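Local coordinates for uncharacterized protein VP1736 (Vibrio parahaemolyticus, PDB 3LXQ) that is of unknown function but carries a sulfatase-family domain belonging to the alkaline phosphatase clan, at residues K63-P68 / M74-A79; K52-V57 / N441-S446; A98-S103 / L107-N112; Q263-S266 / R271-A274. One frame throughout, in Å; residues are numbered along the deposited sequence.

Contact 1: K63-P68 / M74-A79; sequences KIDFDP and MNSNPA
Phe66 and Asn75 form a single antiparallel bridge as a non-hydrogen-bonded pair, their CA atoms 4.2 Å apart, with one backbone bond on either side of them. Asp67 N donates to Met74 O at 2.9 Å, and Ser76 N reaches Asp65 O over a longer 3.3 Å, arriving from above the carbonyl plane rather than on a lone pair. Between these bonds the backbones lie so close that Phe66 CA stands 3.2 Å from Met74 O, a CA-H...O contact. Asp65, in the left-handed helical region, turns the chain into the bridge.

The side chains of Phe66 and Asn75 run side by side, and Asn75 CB lies over one face of the phenyl ring, 3.9 Å from Phe66 CD1. Further back, the bent chain of Lys63 slants across the Asn75 amide, while its NZ is bonded to Gly364 O. Ile64 places CG1 between its backbone N and carbonyl carbon (chi1 52°), and this swings CD1 back to within 3.5 Å of Ser76 O. Asp65 OD2 meets Ser76 CB at 3.4 Å.

Strand 75-77 pairs along its other edge with strand 358-360, through Asn75 with Thr360 and Asn77 with Ala358. The bridge to Phe66 therefore adds a one-residue third member to a small two-stranded antiparallel sheet, an isolated beta bridge joining the loop after helix 50-61 to its edge.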
loop_
_atom_site.group_PDB
_atom_site.type_symbol
_atom_site.label_atom_id
_atom_site.label_comp_id
_atom_site.label_asym_id
_atom_site.label_seq_id
_atom_site.Cartn_x
_atom_site.Cartn_y
_atom_site.Cartn_z
ATOM N N LYS A 63 11.482 14.157 4.568
ATOM C CA LYS A 63 11.917 14.394 3.191
ATOM C C LYS A 63 12.875 15.591 3.136
ATOM O O LYS A 63 12.885 16.412 4.037
ATOM C CB LYS A 63 10.715 14.602 2.268
ATOM C CG LYS A 63 9.660 13.498 2.319
ATOM C CD LYS A 63 10.225 12.106 2.049
ATOM C CE LYS A 63 10.222 11.790 0.555
ATOM N NZ LYS A 63 10.716 10.414 0.311
ATOM N N ILE A 64 13.694 15.664 2.090
ATOM C CA ILE A 64 14.679 16.723 1.962
ATOM C C ILE A 64 14.636 17.307 0.544
ATOM O O ILE A 64 14.014 16.721 -0.348
ATOM C CB ILE A 64 16.103 16.220 2.343
ATOM C CG1 ILE A 64 16.474 14.942 1.574
ATOM C CG2 ILE A 64 16.186 15.924 3.853
ATOM C CD1 ILE A 64 17.109 15.176 0.199
ATOM N N ASP A 65 15.281 18.459 0.358
ATOM C CA ASP A 65 15.343 19.169 -0.926
ATOM C C ASP A 65 13.947 19.524 -1.447
ATOM O O ASP A 65 13.606 19.210 -2.589
ATOM C CB ASP A 65 16.177 18.387 -1.972
ATOM C CG ASP A 65 16.634 19.256 -3.147
ATOM O OD1 ASP A 65 16.541 20.501 -3.073
ATOM O OD2 ASP A 65 17.099 18.686 -4.160
ATOM N N PHE A 66 13.154 20.184 -0.599
ATOM C CA PHE A 66 11.807 20.627 -0.960
ATOM C C PHE A 66 11.851 21.797 -1.957
ATOM O O PHE A 66 12.773 22.605 -1.928
ATOM C CB PHE A 66 11.021 21.053 0.289
ATOM C CG PHE A 66 10.500 19.905 1.126
ATOM C CD1 PHE A 66 9.335 19.221 0.763
ATOM C CD2 PHE A 66 11.153 19.529 2.299
ATOM C CE1 PHE A 66 8.838 18.170 1.546
ATOM C CE2 PHE A 66 10.663 18.474 3.098
ATOM C CZ PHE A 66 9.505 17.797 2.720
ATOM N N ASP A 67 10.851 21.879 -2.832
ATOM C CA ASP A 67 10.747 22.965 -3.808
ATOM C C ASP A 67 9.283 23.376 -3.937
ATOM O O ASP A 67 8.593 22.919 -4.844
ATOM C CB ASP A 67 11.307 22.523 -5.167
ATOM C CG ASP A 67 11.274 23.639 -6.221
ATOM O OD1 ASP A 67 10.852 24.777 -5.901
ATOM O OD2 ASP A 67 11.665 23.368 -7.379
ATOM N N PRO A 68 8.811 24.260 -3.041
ATOM C CA PRO A 68 7.386 24.563 -2.937
ATOM C C PRO A 68 6.845 25.526 -4.005
ATOM O O PRO A 68 5.662 25.892 -3.961
ATOM C CB PRO A 68 7.248 25.165 -1.528
ATOM C CG PRO A 68 8.655 25.348 -1.004
ATOM C CD PRO A 68 9.607 25.095 -2.127
HETATM N N MSE A 74 6.712 19.104 -3.016
HETATM C CA MSE A 74 7.630 18.582 -4.028
HETATM C C MSE A 74 9.018 18.437 -3.409
HETATM O O MSE A 74 9.493 19.352 -2.749
HETATM C CB MSE A 74 7.686 19.494 -5.256
HETATM C CG MSE A 74 8.527 18.929 -6.384
HETATM SE SE MSE A 74 7.579 17.617 -7.465
HETATM C CE MSE A 74 6.749 18.882 -8.710
ATOM N N ASN A 75 9.640 17.277 -3.592
ATOM C CA ASN A 75 10.966 17.007 -3.021
ATOM C C ASN A 75 11.772 16.061 -3.893
ATOM O O ASN A 75 11.210 15.193 -4.571
ATOM C CB ASN A 75 10.870 16.446 -1.589
ATOM C CG ASN A 75 10.103 15.129 -1.516
ATOM O OD1 ASN A 75 8.876 15.105 -1.353
ATOM N ND2 ASN A 75 10.824 14.031 -1.620
ATOM N N SER A 76 13.088 16.227 -3.863
ATOM C CA SER A 76 13.973 15.375 -4.628
ATOM C C SER A 76 14.596 14.321 -3.742
ATOM O O SER A 76 15.170 14.629 -2.693
ATOM C CB SER A 76 15.068 16.193 -5.313
ATOM O OG SER A 76 14.511 16.953 -6.366
ATOM N N ASN A 77 14.485 13.078 -4.183
ATOM C CA ASN A 77 15.086 11.966 -3.487
ATOM C C ASN A 77 15.851 11.095 -4.477
ATOM O O ASN A 77 15.233 10.452 -5.329
ATOM C CB ASN A 77 14.011 11.144 -2.765
ATOM C CG ASN A 77 14.602 10.036 -1.915
ATOM O OD1 ASN A 77 14.181 8.867 -1.976
ATOM N ND2 ASN A 77 15.591 10.393 -1.123
ATOM N N PRO A 78 17.198 11.082 -4.385
ATOM C CA PRO A 78 17.930 10.181 -5.280
ATOM C C PRO A 78 17.801 8.723 -4.829
ATOM O O PRO A 78 17.785 8.431 -3.630
ATOM C CB PRO A 78 19.391 10.670 -5.198
ATOM C CG PRO A 78 19.447 11.677 -4.067
ATOM C CD PRO A 78 18.085 11.782 -3.433
ATOM N N ALA A 79 17.683 7.826 -5.797
ATOM C CA ALA A 79 17.551 6.408 -5.517
ATOM C C ALA A 79 18.807 5.850 -4.856
ATOM O O ALA A 79 19.924 6.238 -5.203
ATOM C CB ALA A 79 17.246 5.647 -6.800
#

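Contact 2: K52-V57 / N441-S446; sequences KMLDLV and NNWYSS
Trp443 projects its indole toward helix 50-61, where Leu54 and Met53 come to meet it from the opposite direction. From CB, the first torsion places CG beside the backbone N and anti to the carbonyl carbon (chi1 -70°), sending the ring system toward that helix. Partway out, the pyrrole part is covered on one face by Asn441 CB, which sits 3.4 Å above the indole plane, displaced toward the rim and nearest to NE1 of Trp443. Asn441 and Trp443 are brought together where helix 422-441 ends: Asn442 takes a positive phi and two bonds return into the last turn, a Schellman motif, after which Trp443 turns back alongside the helix and also touches Ala438.

Beyond the pyrrole, the six-membered ring makes the contact across to helix 50-61. CZ3 meets Met53 CE at 4.0 Å, the methyl lying at the ring edge near its plane. Met53 delivers that methyl through a chain folded at both outer torsions. CZ3 also approaches Leu54 CD2, at 3.9 Å, and Leu54 CD1, at 4.0 Å. At the far tip, CH2 of Trp443 comes closest to Leu54 CD2, at 3.7 Å. The outer torsion of Leu54 is nearly eclipsed (chi2 -14°), which suggests strain or some uncertainty in where its methyls lie. Leu54 also rests on Phe434 and Met53 on Lys437, both of helix 422-441, while Lys52 NZ forms a salt bridge with Asp426 OD2 of the same helix.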
loop_
_atom_site.group_PDB
_atom_site.type_symbol
_atom_site.label_atom_id
_atom_site.label_comp_id
_atom_site.label_asym_id
_atom_site.label_seq_id
_atom_site.Cartn_x
_atom_site.Cartn_y
_atom_site.Cartn_z
ATOM N N LYS A 52 1.509 26.863 9.027
ATOM C CA LYS A 52 1.770 26.007 10.184
ATOM C C LYS A 52 1.599 24.510 9.835
ATOM O O LYS A 52 2.458 23.684 10.155
ATOM C CB LYS A 52 0.878 26.398 11.375
ATOM C CG LYS A 52 1.079 25.516 12.605
ATOM C CD LYS A 52 0.255 25.954 13.791
ATOM C CE LYS A 52 0.360 24.915 14.903
ATOM N NZ LYS A 52 -0.452 25.279 16.098
HETATM N N MSE A 53 0.500 24.190 9.156
HETATM C CA MSE A 53 0.194 22.831 8.731
HETATM C C MSE A 53 1.271 22.241 7.800
HETATM O O MSE A 53 1.838 21.169 8.094
HETATM C CB MSE A 53 -1.216 22.795 8.108
HETATM C CG MSE A 53 -1.768 21.411 7.810
HETATM SE SE MSE A 53 -1.265 20.818 6.010
HETATM C CE MSE A 53 -2.610 21.818 5.019
ATOM N N LEU A 54 1.567 22.937 6.702
ATOM C CA LEU A 54 2.588 22.480 5.764
ATOM C C LEU A 54 3.956 22.294 6.415
ATOM O O LEU A 54 4.679 21.350 6.089
ATOM C CB LEU A 54 2.733 23.434 4.575
ATOM C CG LEU A 54 1.973 23.181 3.270
ATOM C CD1 LEU A 54 1.388 21.768 3.208
ATOM C CD2 LEU A 54 0.891 24.220 3.057
ATOM N N ASP A 55 4.316 23.203 7.320
ATOM C CA ASP A 55 5.610 23.118 7.980
ATOM C C ASP A 55 5.711 21.853 8.808
ATOM O O ASP A 55 6.722 21.151 8.745
ATOM C CB ASP A 55 5.889 24.369 8.833
ATOM C CG ASP A 55 6.186 25.589 7.992
ATOM O OD1 ASP A 55 6.395 25.441 6.765
ATOM O OD2 ASP A 55 6.211 26.702 8.555
ATOM N N LEU A 56 4.649 21.541 9.547
ATOM C CA LEU A 56 4.646 20.363 10.388
ATOM C C LEU A 56 4.604 19.089 9.550
ATOM O O LEU A 56 5.185 18.080 9.948
ATOM C CB LEU A 56 3.493 20.399 11.396
ATOM C CG LEU A 56 3.614 21.471 12.485
ATOM C CD1 LEU A 56 2.294 21.605 13.230
ATOM C CD2 LEU A 56 4.771 21.171 13.454
ATOM N N VAL A 57 3.928 19.147 8.398
ATOM C CA VAL A 57 3.862 18.012 7.464
ATOM C C VAL A 57 5.252 17.755 6.861
ATOM O O VAL A 57 5.775 16.635 6.936
ATOM C CB VAL A 57 2.748 18.222 6.380
ATOM C CG1 VAL A 57 2.854 17.215 5.246
ATOM C CG2 VAL A 57 1.354 18.138 7.019
ATOM N N ASN A 441 -6.660 21.950 -3.228
ATOM C CA ASN A 441 -5.817 22.978 -3.831
ATOM C C ASN A 441 -4.913 22.511 -4.966
ATOM O O ASN A 441 -4.134 23.302 -5.506
ATOM C CB ASN A 441 -5.021 23.718 -2.757
ATOM C CG ASN A 441 -5.919 24.456 -1.781
ATOM O OD1 ASN A 441 -6.189 25.638 -1.950
ATOM N ND2 ASN A 441 -6.406 23.751 -0.770
ATOM N N ASN A 442 -5.048 21.240 -5.341
ATOM C CA ASN A 442 -4.286 20.646 -6.448
ATOM C C ASN A 442 -2.795 20.607 -6.167
ATOM O O ASN A 442 -1.968 20.916 -7.034
ATOM C CB ASN A 442 -4.573 21.368 -7.771
ATOM C CG ASN A 442 -6.051 21.529 -8.026
ATOM O OD1 ASN A 442 -6.592 22.625 -7.897
ATOM N ND2 ASN A 442 -6.722 20.426 -8.353
ATOM N N TRP A 443 -2.462 20.187 -4.948
ATOM C CA TRP A 443 -1.073 20.144 -4.510
ATOM C C TRP A 443 -0.406 18.827 -4.854
ATOM O O TRP A 443 0.765 18.621 -4.539
ATOM C CB TRP A 443 -0.952 20.409 -3.007
ATOM C CG TRP A 443 -1.254 21.828 -2.593
ATOM C CD1 TRP A 443 -1.265 22.952 -3.391
ATOM C CD2 TRP A 443 -1.556 22.279 -1.265
ATOM N NE1 TRP A 443 -1.571 24.064 -2.634
ATOM C CE2 TRP A 443 -1.746 23.680 -1.328
ATOM C CE3 TRP A 443 -1.675 21.634 -0.025
ATOM C CZ2 TRP A 443 -2.062 24.441 -0.199
ATOM C CZ3 TRP A 443 -1.996 22.393 1.096
ATOM C CH2 TRP A 443 -2.190 23.780 1.000
ATOM N N TYR A 444 -1.134 17.954 -5.537
ATOM C CA TYR A 444 -0.645 16.609 -5.741
ATOM C C TYR A 444 -0.750 16.159 -7.201
ATOM O O TYR A 444 -1.056 14.999 -7.487
ATOM C CB TYR A 444 -1.348 15.647 -4.768
ATOM C CG TYR A 444 -0.458 14.558 -4.217
ATOM C CD1 TYR A 444 0.412 14.803 -3.145
ATOM C CD2 TYR A 444 -0.494 13.271 -4.748
ATOM C CE1 TYR A 444 1.226 13.787 -2.630
ATOM C CE2 TYR A 444 0.304 12.257 -4.245
ATOM C CZ TYR A 444 1.158 12.515 -3.184
ATOM O OH TYR A 444 1.948 11.490 -2.712
ATOM N N SER A 445 -0.454 17.086 -8.110
ATOM C CA SER A 445 -0.510 16.834 -9.537
ATOM C C SER A 445 0.736 16.104 -10.025
ATOM O O SER A 445 1.728 16.006 -9.306
ATOM C CB SER A 445 -0.609 18.159 -10.271
ATOM O OG SER A 445 0.673 18.751 -10.350
ATOM N N SER A 446 0.683 15.613 -11.263
ATOM C CA SER A 446 1.859 15.022 -11.909
ATOM C C SER A 446 2.728 15.999 -12.686
ATOM O O SER A 446 3.615 15.563 -13.430
ATOM C CB SER A 446 1.494 13.815 -12.795
ATOM O OG SER A 446 0.220 13.933 -13.396
#

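Contact 3: A98-S103 / L107-N112; sequences AQFVGS and LPLTPN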
loop_
_atom_site.group_PDB
_atom_site.type_symbol
_atom_site.label_atom_id
_atom_site.label_comp_id
_atom_site.label_asym_id
_atom_site.label_seq_id
_atom_site.Cartn_x
_atom_site.Cartn_y
_atom_site.Cartn_z
ATOM N N ALA A 98 -2.753 -8.715 9.039
ATOM C CA ALA A 98 -1.734 -9.421 9.815
ATOM C C ALA A 98 -2.313 -10.537 10.671
ATOM O O ALA A 98 -1.602 -11.497 10.999
ATOM C CB ALA A 98 -0.950 -8.434 10.704
ATOM N N GLN A 99 -3.588 -10.390 11.048
ATOM C CA GLN A 99 -4.315 -11.411 11.807
ATOM C C GLN A 99 -4.355 -12.766 11.085
ATOM O O GLN A 99 -4.522 -13.813 11.722
ATOM C CB GLN A 99 -5.731 -10.931 12.172
ATOM C CG GLN A 99 -6.703 -10.793 10.988
ATOM C CD GLN A 99 -8.111 -10.341 11.391
ATOM O OE1 GLN A 99 -8.644 -10.747 12.420
ATOM N NE2 GLN A 99 -8.717 -9.502 10.563
ATOM N N PHE A 100 -4.192 -12.739 9.764
ATOM C CA PHE A 100 -4.209 -13.951 8.947
ATOM C C PHE A 100 -2.808 -14.429 8.570
ATOM O O PHE A 100 -2.669 -15.357 7.770
ATOM C CB PHE A 100 -5.016 -13.742 7.658
ATOM C CG PHE A 100 -6.401 -13.188 7.874
ATOM C CD1 PHE A 100 -7.387 -13.948 8.505
ATOM C CD2 PHE A 100 -6.727 -11.906 7.417
ATOM C CE1 PHE A 100 -8.680 -13.434 8.699
ATOM C CE2 PHE A 100 -8.019 -11.379 7.605
ATOM C CZ PHE A 100 -8.997 -12.151 8.251
ATOM N N VAL A 101 -1.774 -13.798 9.133
ATOM C CA VAL A 101 -0.387 -14.139 8.787
ATOM C C VAL A 101 0.368 -14.842 9.927
ATOM O O VAL A 101 0.628 -14.257 10.980
ATOM C CB VAL A 101 0.422 -12.911 8.280
ATOM C CG1 VAL A 101 1.791 -13.350 7.781
ATOM C CG2 VAL A 101 -0.320 -12.189 7.168
ATOM N N GLY A 102 0.725 -16.102 9.691
ATOM C CA GLY A 102 1.471 -16.902 10.662
ATOM C C GLY A 102 2.757 -16.242 11.136
ATOM O O GLY A 102 2.979 -16.110 12.342
ATOM N N SER A 103 3.593 -15.810 10.190
ATOM C CA SER A 103 4.878 -15.188 10.525
ATOM C C SER A 103 4.726 -13.864 11.285
ATOM O O SER A 103 5.686 -13.387 11.881
ATOM C CB SER A 103 5.756 -15.004 9.278
ATOM O OG SER A 103 5.173 -14.092 8.362
ATOM N N LEU A 107 -3.174 -16.261 12.695
ATOM C CA LEU A 107 -3.596 -17.635 12.392
ATOM C C LEU A 107 -2.686 -18.288 11.346
ATOM O O LEU A 107 -2.205 -17.594 10.439
ATOM C CB LEU A 107 -5.059 -17.641 11.940
ATOM C CG LEU A 107 -6.026 -17.140 13.020
ATOM C CD1 LEU A 107 -7.374 -16.721 12.434
ATOM C CD2 LEU A 107 -6.212 -18.170 14.137
ATOM N N PRO A 108 -2.423 -19.608 11.480
ATOM C CA PRO A 108 -1.485 -20.270 10.557
ATOM C C PRO A 108 -2.083 -20.422 9.160
ATOM O O PRO A 108 -2.373 -21.530 8.717
ATOM C CB PRO A 108 -1.228 -21.631 11.216
ATOM C CG PRO A 108 -2.433 -21.891 12.055
ATOM C CD PRO A 108 -2.982 -20.547 12.475
ATOM N N LEU A 109 -2.248 -19.294 8.480
ATOM C CA LEU A 109 -2.965 -19.240 7.211
ATOM C C LEU A 109 -2.084 -18.939 6.007
ATOM O O LEU A 109 -2.552 -19.003 4.869
ATOM C CB LEU A 109 -4.080 -18.195 7.292
ATOM C CG LEU A 109 -5.561 -18.570 7.328
ATOM C CD1 LEU A 109 -5.876 -19.872 8.083
ATOM C CD2 LEU A 109 -6.372 -17.398 7.887
ATOM N N THR A 110 -0.818 -18.603 6.251
ATOM C CA THR A 110 0.064 -18.156 5.169
ATOM C C THR A 110 1.432 -18.853 5.114
ATOM O O THR A 110 2.451 -18.161 5.079
ATOM C CB THR A 110 0.316 -16.623 5.234
ATOM O OG1 THR A 110 0.773 -16.279 6.546
ATOM C CG2 THR A 110 -0.952 -15.824 4.881
ATOM N N PRO A 111 1.467 -20.207 5.055
ATOM C CA PRO A 111 2.774 -20.882 5.083
ATOM C C PRO A 111 3.717 -20.543 3.918
ATOM O O PRO A 111 4.928 -20.478 4.132
ATOM C CB PRO A 111 2.415 -22.373 5.082
ATOM C CG PRO A 111 1.033 -22.449 4.561
ATOM C CD PRO A 111 0.357 -21.175 4.969
ATOM N N ASN A 112 3.187 -20.343 2.710
ATOM C CA ASN A 112 4.025 -19.919 1.586
ATOM C C ASN A 112 4.623 -18.538 1.810
ATOM O O ASN A 112 5.814 -18.343 1.586
ATOM C CB ASN A 112 3.262 -19.942 0.260
ATOM C CG ASN A 112 2.940 -21.356 -0.212
ATOM O OD1 ASN A 112 3.828 -22.203 -0.350
ATOM N ND2 ASN A 112 1.663 -21.613 -0.464
#
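Leu107 N donates to Gln99 O over 3.0 Å and nearly straight (164° at the hydrogen), closing the loop that brings the two segments together. The second bond uses a side chain: Gly102 N gives its hydrogen to Thr110 OG1 at 3.2 Å, with a more bent angle of 142°. Thr110 can receive it because its hydroxyl lies between its own backbone N and carbonyl carbon (chi1 53°), which turns OG1 to the opposing chain. The same oxygen is also bonded to Asp114 OD1, one turn into helix 111-118, and Asp114 OD1 in addition accepts from Ser103 N.

Around these bonds the backbone is tightly folded. Pro108 is the centre of an inverse gamma turn, and Ala98 to Phe100 form a short 3-10 segment. Carbon atoms of the second segment gather round Phe100 O, with Leu109 CB at 3.2 Å and Thr110 CG2 at 3.4 Å. Val101 CG1 lies 3.3 Å from Thr110 OG1.

Farther out, Phe100 and Leu109 point the same way, and Phe100 CD1 packs on Leu109 CD2 at 3.6 Å. The chain of Gln99 folds over the Phe100 ring, its CG 3.6 Å above the ring centre, while its NE2 is hydrogen-bonded to Asp307 OD1.

Thr110 OG1 thus links a backbone N-H to a carboxylate. The carboxylate would probably polarise the hydroxyl and make its oxygen a better acceptor for Gly102. The two bonds together tie the loop to the first turn of the helix through one side chain.

Contact 4: Q263-S266 / R271-A274; sequences QYDS and RNNA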
loop_
_atom_site.group_PDB
_atom_site.type_symbol
_atom_site.label_atom_id
_atom_site.label_comp_id
_atom_site.label_asym_id
_atom_site.label_seq_id
_atom_site.Cartn_x
_atom_site.Cartn_y
_atom_site.Cartn_z
ATOM N N GLN A 263 -7.646 -27.403 4.156
ATOM C CA GLN A 263 -8.477 -26.274 4.579
ATOM C C GLN A 263 -8.346 -26.054 6.084
ATOM O O GLN A 263 -8.170 -27.008 6.836
ATOM C CB GLN A 263 -9.941 -26.507 4.181
ATOM C CG GLN A 263 -10.104 -26.921 2.716
ATOM C CD GLN A 263 -11.546 -27.138 2.276
ATOM O OE1 GLN A 263 -12.460 -27.333 3.093
ATOM N NE2 GLN A 263 -11.753 -27.109 0.963
ATOM N N TYR A 264 -8.406 -24.797 6.515
ATOM C CA TYR A 264 -8.307 -24.477 7.940
ATOM C C TYR A 264 -9.651 -24.659 8.648
ATOM O O TYR A 264 -9.694 -25.101 9.803
ATOM C CB TYR A 264 -7.760 -23.054 8.145
ATOM C CG TYR A 264 -7.641 -22.621 9.594
ATOM C CD1 TYR A 264 -6.463 -22.825 10.314
ATOM C CD2 TYR A 264 -8.705 -21.993 10.239
ATOM C CE1 TYR A 264 -6.357 -22.415 11.650
ATOM C CE2 TYR A 264 -8.612 -21.584 11.571
ATOM C CZ TYR A 264 -7.441 -21.795 12.268
ATOM O OH TYR A 264 -7.365 -21.380 13.579
ATOM N N ASP A 265 -10.735 -24.298 7.959
ATOM C CA ASP A 265 -12.094 -24.494 8.475
ATOM C C ASP A 265 -12.735 -25.710 7.817
ATOM O O ASP A 265 -12.316 -26.139 6.732
ATOM C CB ASP A 265 -12.977 -23.250 8.247
ATOM C CG ASP A 265 -12.575 -22.047 9.118
ATOM O OD1 ASP A 265 -13.013 -20.917 8.804
ATOM O OD2 ASP A 265 -11.841 -22.212 10.112
ATOM N N SER A 266 -13.754 -26.249 8.489
ATOM C CA SER A 266 -14.537 -27.390 8.010
ATOM C C SER A 266 -15.314 -27.031 6.738
ATOM O O SER A 266 -15.315 -27.799 5.777
ATOM C CB SER A 266 -15.500 -27.857 9.108
ATOM O OG SER A 266 -15.411 -29.255 9.318
ATOM N N ARG A 271 -13.567 -17.129 4.912
ATOM C CA ARG A 271 -12.500 -16.149 4.771
ATOM C C ARG A 271 -11.138 -16.785 5.026
ATOM O O ARG A 271 -10.232 -16.651 4.202
ATOM C CB ARG A 271 -12.712 -14.928 5.680
ATOM C CG ARG A 271 -11.692 -13.829 5.405
ATOM C CD ARG A 271 -12.048 -12.501 6.041
ATOM N NE ARG A 271 -13.015 -11.704 5.289
ATOM C CZ ARG A 271 -12.749 -11.011 4.179
ATOM N NH1 ARG A 271 -11.550 -11.046 3.622
ATOM N NH2 ARG A 271 -13.704 -10.303 3.596
ATOM N N ASN A 272 -11.006 -17.491 6.147
ATOM C CA ASN A 272 -9.734 -18.136 6.491
ATOM C C ASN A 272 -9.200 -18.975 5.343
ATOM O O ASN A 272 -8.037 -18.836 4.954
ATOM C CB ASN A 272 -9.853 -18.989 7.755
ATOM C CG ASN A 272 -10.114 -18.165 9.018
ATOM O OD1 ASN A 272 -10.634 -18.690 10.008
ATOM N ND2 ASN A 272 -9.763 -16.888 8.990
ATOM N N ASN A 273 -10.065 -19.822 4.786
ATOM C CA ASN A 273 -9.684 -20.720 3.694
ATOM C C ASN A 273 -9.340 -19.982 2.403
ATOM O O ASN A 273 -8.391 -20.353 1.708
ATOM C CB ASN A 273 -10.783 -21.759 3.436
ATOM C CG ASN A 273 -10.917 -22.771 4.561
ATOM O OD1 ASN A 273 -9.941 -23.127 5.217
ATOM N ND2 ASN A 273 -12.134 -23.254 4.774
ATOM N N ALA A 274 -10.108 -18.937 2.088
ATOM C CA ALA A 274 -9.809 -18.075 0.935
ATOM C C ALA A 274 -8.434 -17.407 1.060
ATOM O O ALA A 274 -7.687 -17.323 0.072
ATOM C CB ALA A 274 -10.897 -17.044 0.734
#
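The phenol ring of Tyr264 and the amide of Asn272 stand almost perpendicular, their planes 89° apart, with Asn272 OD1 approaching the ring obliquely, 3.8 Å from Tyr264 CD2. Tyr264 and Asp265 belong to a loop that folds back onto the first turn of helix 271-289, which carries Asn272, within the sulfatase-family region. The carboxylate of Asp265 lies near the same amide with its plane turned 60° from it. Its OD1 is 3.5 Å from Asn272 OD1, an approach of two acceptors and not a bond; Asp265 OD1 and the Thr270 hydroxyl instead share a weak hydrogen bond. Tyr264 also packs against Leu107 and Leu109, from the loop before helix 111-118.

The grip on the loop comes from another flat group, the amide of Asn273. With CG set beside its own backbone N, this side chain is directed between two successive backbone N-H groups and takes both on one oxygen. Tyr264 N approaches Asn273 OD1 in the carbonyl plane at 2.6 Å, unusually short and distinctly bent at the hydrogen. Asp265 N comes to the same oxygen at 3.1 Å, slightly out of the plane, the bond nearly straight (168° at the hydrogen). Taking two successive N-H groups on one oxygen pins the backbone of Tyr264 at both ends and restrains rotation of the Asn273 amide.

The helix's first turn has a polar tie of its own, between Thr270 OG1 and Asn273 N. On the other branch of the Asn273 amide, ND2 donates weakly to Asp265 O, 3.5 Å away.

Two neighbourhoods emerge. Contacts 1 and 2 lie on one side of the chain's centre, their own centres 13 Å apart, without touching; helix 50-61 of contact 2 leads into the loop and strand of contact 1. Contacts 3 and 4 lie on the opposite side and do touch: Leu109 CD1 packs 3.6 Å from Tyr264 CG. Contact 2 is buried, joins distant parts of the chain and is wholly apolar. The other three close short loops and rely on hydrogen bonds: backbone to backbone in the partly buried contact 1, mixed with a threonine hydroxyl in the partly buried contact 3, and through an asparagine amide in contact 4 at the surface.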